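Local coordinates for short chain dehydrogenase (Salmonella typhi, PDB 3G1T), which probably catalyses an NAD(P)-dependent oxidation or reduction, at residues 34-39 against 60-65; 40-45 against 90-95. One frame throughout, in Å; residues are numbered along the deposited sequence.

Contact 1 and contact 2 lie on opposite faces of the parallel sheet of a Rossmann-type fold, their centres 13 Å apart and both to the same side of the centre of the chain. Contact 1 joins the C-terminal ends of helices 25-36 and 48-62, which pack side by side on one face. Contact 2 sets strand 40-45 against the turn that follows helix 78-91 on the other. The segments alternate in the sequence, 34-39, 40-45, 60-65, 90-95, and strand 40-45 lies in the chain between the two helices of contact 1. V41, packed on Y34 and A35, joins the contacts directly. Together they illustrate how a Rossmann sheet is sandwiched between two layers of helices.

Contact 1: residues 34-39 against 60-65; sequences YARYGA and DEQHVQ
Two helix ends on one face of the Rossmann sheet are tied together where R36, in the last turn of helix 25-36, meets E61 near the end of helix 48-62. The salt bridge is side-on: R36 NE reaches E61 OE1 at 2.7 Å, and R36 NH2 reaches E61 OE2 at 2.8 Å, each on the syn side of its oxygen. The guanidinium and carboxylate planes are 12° apart, and the paired bonds would resist rotation of either group. R36 puts its CG beside the backbone N (chi1 -70°) and then runs extended to NE, which carries the guanidinium across to the neighbouring helix.

Beside this bridge Q62 bends at chi2 (-50°), bringing its amide over the backbone of the other helix. Q62 CD packs against A35 O at 3.5 Å without hydrogen bonding. Q62 CG packs on A35 CB at 4.0 Å. A35 also packs on I58, one turn back along helix 48-62. A35 O accepts a bond from G38 N, while A39 N bonds to Y34 O; with G38 at positive phi as the C-prime residue, helix 25-36 closes in a Schellman motif, here leading into the second strand of a beta-alpha-beta unit.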
loop_
_atom_site.group_PDB
_atom_site.type_symbol
_atom_site.label_atom_id
_atom_site.label_comp_id
_atom_site.label_asym_id
_atom_site.label_seq_id
_atom_site.Cartn_x
_atom_site.Cartn_y
_atom_site.Cartn_z
ATOM N N TYR A 34 2.501 -28.029 7.808
ATOM C CA TYR A 34 3.726 -28.242 6.940
ATOM C C TYR A 34 4.677 -29.321 7.476
ATOM O O TYR A 34 5.121 -30.175 6.701
ATOM C CB TYR A 34 4.458 -26.926 6.680
ATOM C CG TYR A 34 3.711 -25.894 5.895
ATOM C CD1 TYR A 34 2.649 -26.244 5.050
ATOM C CD2 TYR A 34 4.109 -24.561 5.972
ATOM C CE1 TYR A 34 1.959 -25.256 4.305
ATOM C CE2 TYR A 34 3.466 -23.556 5.239
ATOM C CZ TYR A 34 2.428 -23.893 4.401
ATOM O OH TYR A 34 1.864 -22.883 3.638
ATOM N N ALA A 35 4.940 -29.317 8.797
ATOM C CA ALA A 35 5.740 -30.390 9.447
ATOM C C ALA A 35 5.075 -31.776 9.254
ATOM O O ALA A 35 5.757 -32.775 8.937
ATOM C CB ALA A 35 5.986 -30.041 10.895
ATOM N N ARG A 36 3.751 -31.852 9.402
ATOM C CA ARG A 36 3.038 -33.112 9.182
ATOM C C ARG A 36 3.086 -33.665 7.754
ATOM O O ARG A 36 3.018 -34.912 7.562
ATOM C CB ARG A 36 1.601 -32.980 9.655
ATOM C CG ARG A 36 1.459 -32.897 11.192
ATOM C CD ARG A 36 0.070 -32.326 11.609
ATOM N NE ARG A 36 -0.009 -32.169 13.078
ATOM C CZ ARG A 36 -0.837 -31.330 13.718
ATOM N NH1 ARG A 36 -1.632 -30.537 13.025
ATOM N NH2 ARG A 36 -0.823 -31.254 15.058
ATOM N N TYR A 37 3.260 -32.776 6.765
ATOM C CA TYR A 37 3.486 -33.204 5.372
ATOM C C TYR A 37 4.971 -33.262 5.040
ATOM O O TYR A 37 5.300 -33.179 3.873
ATOM C CB TYR A 37 2.725 -32.316 4.347
ATOM C CG TYR A 37 1.246 -32.683 4.324
ATOM C CD1 TYR A 37 0.733 -33.508 3.338
ATOM C CD2 TYR A 37 0.400 -32.282 5.371
ATOM C CE1 TYR A 37 -0.636 -33.903 3.325
ATOM C CE2 TYR A 37 -0.966 -32.656 5.395
ATOM C CZ TYR A 37 -1.471 -33.475 4.370
ATOM O OH TYR A 37 -2.822 -33.835 4.376
ATOM N N GLY A 38 5.858 -33.426 6.014
ATOM C CA GLY A 38 7.318 -33.709 5.759
ATOM C C GLY A 38 8.249 -32.542 5.659
ATOM O O GLY A 38 9.488 -32.737 5.607
ATOM N N ALA A 39 7.708 -31.309 5.801
ATOM C CA ALA A 39 8.598 -30.104 5.805
ATOM C C ALA A 39 9.577 -29.976 6.920
ATOM O O ALA A 39 9.313 -30.441 8.037
ATOM C CB ALA A 39 7.781 -28.813 5.723
ATOM N N ASP A 60 7.466 -33.068 19.428
ATOM C CA ASP A 60 6.665 -34.202 19.986
ATOM C C ASP A 60 6.017 -35.082 18.927
ATOM O O ASP A 60 5.757 -36.271 19.165
ATOM C CB ASP A 60 5.577 -33.716 20.923
ATOM C CG ASP A 60 6.128 -33.113 22.194
ATOM O OD1 ASP A 60 7.322 -33.333 22.464
ATOM O OD2 ASP A 60 5.351 -32.416 22.894
ATOM N N GLU A 61 5.715 -34.505 17.773
ATOM C CA GLU A 61 5.134 -35.284 16.690
ATOM C C GLU A 61 6.159 -35.802 15.634
ATOM O O GLU A 61 5.979 -36.884 15.107
ATOM C CB GLU A 61 4.062 -34.474 15.971
ATOM C CG GLU A 61 2.715 -34.395 16.613
ATOM C CD GLU A 61 1.823 -33.386 15.885
ATOM O OE1 GLU A 61 1.985 -33.218 14.622
ATOM O OE2 GLU A 61 0.996 -32.737 16.556
ATOM N N GLN A 62 7.180 -35.012 15.280
ATOM C CA GLN A 62 8.128 -35.346 14.181
ATOM C C GLN A 62 9.472 -35.891 14.659
ATOM O O GLN A 62 10.223 -36.499 13.862
ATOM C CB GLN A 62 8.403 -34.126 13.283
ATOM C CG GLN A 62 7.134 -33.428 12.687
ATOM C CD GLN A 62 6.119 -34.346 12.009
ATOM O OE1 GLN A 62 4.920 -34.081 12.053
ATOM N NE2 GLN A 62 6.582 -35.426 11.400
ATOM N N HIS A 63 9.768 -35.613 15.943
ATOM C CA HIS A 63 10.961 -36.069 16.676
ATOM C C HIS A 63 12.279 -35.308 16.379
ATOM O O HIS A 63 13.359 -35.752 16.806
ATOM C CB HIS A 63 11.110 -37.610 16.598
ATOM C CG HIS A 63 9.895 -38.366 17.067
ATOM N ND1 HIS A 63 9.489 -38.391 18.388
ATOM C CD2 HIS A 63 8.995 -39.122 16.387
ATOM C CE1 HIS A 63 8.405 -39.141 18.502
ATOM N NE2 HIS A 63 8.082 -39.594 17.303
ATOM N N VAL A 64 12.181 -34.187 15.644
ATOM C CA VAL A 64 13.295 -33.227 15.442
ATOM C C VAL A 64 12.752 -31.826 15.762
ATOM O O VAL A 64 11.771 -31.404 15.119
ATOM C CB VAL A 64 13.789 -33.164 13.964
ATOM C CG1 VAL A 64 15.158 -32.447 13.896
ATOM C CG2 VAL A 64 13.841 -34.570 13.296
ATOM N N GLN A 65 13.381 -31.109 16.703
ATOM C CA GLN A 65 12.898 -29.781 17.089
ATOM C C GLN A 65 13.249 -28.686 16.062
ATOM O O GLN A 65 14.439 -28.468 15.782
ATOM C CB GLN A 65 13.311 -29.385 18.548
ATOM C CG GLN A 65 12.505 -28.164 19.088
ATOM C CD GLN A 65 12.825 -27.765 20.543
ATOM O OE1 GLN A 65 12.984 -28.628 21.410
ATOM N NE2 GLN A 65 12.861 -26.450 20.820
#

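Contact 2: residues 40-45 against 90-95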
loop_
_atom_site.group_PDB
_atom_site.type_symbol
_atom_site.label_atom_id
_atom_site.label_comp_id
_atom_site.label_asym_id
_atom_site.label_seq_id
_atom_site.Cartn_x
_atom_site.Cartn_y
_atom_site.Cartn_z
ATOM N N THR A 40 10.705 -29.317 6.640
ATOM C CA THR A 40 11.584 -28.834 7.705
ATOM C C THR A 40 11.164 -27.361 7.968
ATOM O O THR A 40 11.411 -26.457 7.148
ATOM C CB THR A 40 13.057 -28.902 7.330
ATOM O OG1 THR A 40 13.429 -30.270 7.216
ATOM C CG2 THR A 40 13.935 -28.248 8.457
ATOM N N VAL A 41 10.480 -27.142 9.099
ATOM C CA VAL A 41 9.805 -25.849 9.296
ATOM C C VAL A 41 10.736 -25.022 10.172
ATOM O O VAL A 41 11.439 -25.570 11.014
ATOM C CB VAL A 41 8.393 -26.074 9.945
ATOM C CG1 VAL A 41 7.788 -24.744 10.361
ATOM C CG2 VAL A 41 7.455 -26.807 8.964
ATOM N N ILE A 42 10.783 -23.730 9.895
ATOM C CA ILE A 42 11.493 -22.726 10.660
ATOM C C ILE A 42 10.411 -21.742 11.064
ATOM O O ILE A 42 9.630 -21.206 10.230
ATOM C CB ILE A 42 12.552 -22.004 9.817
ATOM C CG1 ILE A 42 13.586 -23.004 9.263
ATOM C CG2 ILE A 42 13.394 -21.095 10.698
ATOM C CD1 ILE A 42 14.351 -22.333 8.085
ATOM N N LEU A 43 10.379 -21.461 12.377
ATOM C CA LEU A 43 9.337 -20.602 12.942
ATOM C C LEU A 43 9.886 -19.228 13.199
ATOM O O LEU A 43 10.989 -19.117 13.690
ATOM C CB LEU A 43 8.892 -21.088 14.336
ATOM C CG LEU A 43 8.612 -22.577 14.442
ATOM C CD1 LEU A 43 8.175 -22.977 15.867
ATOM C CD2 LEU A 43 7.559 -22.963 13.495
ATOM N N LEU A 44 9.121 -18.192 12.864
ATOM C CA LEU A 44 9.448 -16.848 13.284
ATOM C C LEU A 44 8.273 -16.176 13.978
ATOM O O LEU A 44 7.087 -16.269 13.543
ATOM C CB LEU A 44 9.933 -16.012 12.116
ATOM C CG LEU A 44 10.580 -14.646 12.294
ATOM C CD1 LEU A 44 11.496 -14.532 11.134
ATOM C CD2 LEU A 44 9.491 -13.522 12.256
ATOM N N GLY A 45 8.608 -15.477 15.052
ATOM C CA GLY A 45 7.599 -14.755 15.828
ATOM C C GLY A 45 8.188 -13.775 16.817
ATOM O O GLY A 45 9.403 -13.542 16.832
ATOM N N ALA A 90 23.339 -20.498 7.679
ATOM C CA ALA A 90 24.391 -21.243 8.405
ATOM C C ALA A 90 23.939 -22.653 8.745
ATOM O O ALA A 90 24.772 -23.553 8.966
ATOM C CB ALA A 90 24.818 -20.485 9.656
ATOM N N HIS A 91 22.626 -22.856 8.824
ATOM C CA HIS A 91 22.059 -24.174 9.139
ATOM C C HIS A 91 21.457 -24.912 7.947
ATOM O O HIS A 91 21.286 -26.142 8.008
ATOM C CB HIS A 91 21.027 -24.043 10.268
ATOM C CG HIS A 91 21.636 -23.819 11.630
ATOM N ND1 HIS A 91 22.663 -24.597 12.129
ATOM C CD2 HIS A 91 21.343 -22.922 12.604
ATOM C CE1 HIS A 91 22.974 -24.193 13.351
ATOM N NE2 HIS A 91 22.188 -23.174 13.663
ATOM N N TYR A 92 21.133 -24.182 6.864
ATOM C CA TYR A 92 20.401 -24.749 5.709
ATOM C C TYR A 92 20.904 -24.269 4.372
ATOM O O TYR A 92 21.316 -23.104 4.274
ATOM C CB TYR A 92 18.917 -24.336 5.753
ATOM C CG TYR A 92 18.220 -24.829 7.004
ATOM C CD1 TYR A 92 17.882 -26.180 7.154
ATOM C CD2 TYR A 92 17.960 -23.965 8.034
ATOM C CE1 TYR A 92 17.243 -26.639 8.314
ATOM C CE2 TYR A 92 17.333 -24.395 9.208
ATOM C CZ TYR A 92 16.961 -25.730 9.326
ATOM O OH TYR A 92 16.355 -26.134 10.513
ATOM N N PRO A 93 20.813 -25.118 3.326
ATOM C CA PRO A 93 21.344 -24.700 2.017
ATOM C C PRO A 93 20.394 -23.865 1.145
ATOM O O PRO A 93 20.754 -23.412 0.065
ATOM C CB PRO A 93 21.615 -26.034 1.320
ATOM C CG PRO A 93 20.461 -26.993 1.877
ATOM C CD PRO A 93 20.550 -26.579 3.360
ATOM N N ARG A 94 19.159 -23.697 1.602
ATOM C CA ARG A 94 18.134 -23.125 0.759
ATOM C C ARG A 94 16.902 -22.820 1.665
ATOM O O ARG A 94 16.782 -23.281 2.814
ATOM C CB ARG A 94 17.692 -24.116 -0.324
ATOM C CG ARG A 94 16.948 -25.370 0.237
ATOM C CD ARG A 94 16.602 -26.378 -0.883
ATOM N NE ARG A 94 15.980 -27.524 -0.184
ATOM C CZ ARG A 94 16.650 -28.586 0.266
ATOM N NH1 ARG A 94 18.001 -28.702 0.124
ATOM N NH2 ARG A 94 15.995 -29.510 0.959
ATOM N N LEU A 95 16.038 -21.958 1.153
ATOM C CA LEU A 95 14.659 -21.979 1.599
ATOM C C LEU A 95 13.816 -22.455 0.416
ATOM O O LEU A 95 13.793 -21.797 -0.679
ATOM C CB LEU A 95 14.149 -20.611 2.013
ATOM C CG LEU A 95 14.720 -20.104 3.359
ATOM C CD1 LEU A 95 14.420 -18.623 3.628
ATOM C CD2 LEU A 95 14.034 -20.959 4.506
HETATM O O HOH W 1 14.099 -26.293 11.439
#
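Strand 40-45 and the turn at 90-95 make no direct backbone contact, the nearest alpha carbons being I42 CA and L95 CA at 9.6 Å; side chains and a water span the gap. In this Rossmann-type sheet the turn leaves helix 78-91 and leads into strand 97-99, while strand 16-19 runs between 97-99 and 40-45. T40 and I42 point from their strand toward the turn; V41, between them, points away and packs under helix 25-36. V41 still takes part through its carbonyl: a water donates to V41 O at 2.8 Å, but its too-short approach to Y92 OH is doubtful.

Y92 is met at two places on its ring. T40 CG2 touches Y92 CE1 at 3.7 Å, and I42 CD1 touches Y92 CE2, the carbon on the other flank of CZ, at 3.8 Å. With T40 OG1 set beside its backbone N (chi1 -67°), the methyl is the branch that faces the tyrosine. The I42 side chain runs alongside the tyrosine, pointing the opposite way, and I42 CG1 adds a second contact, 4.0 Å from Y92 CE2. I16 of strand 16-19 touches both Y92 and I42.

L95 comes to I42 at about a right angle, bringing only its side-chain end close. The I42 methyl that meets the tyrosine thus serves both residues of the turn, since I42 CD1 also lies 3.8 Å from L95 CD2.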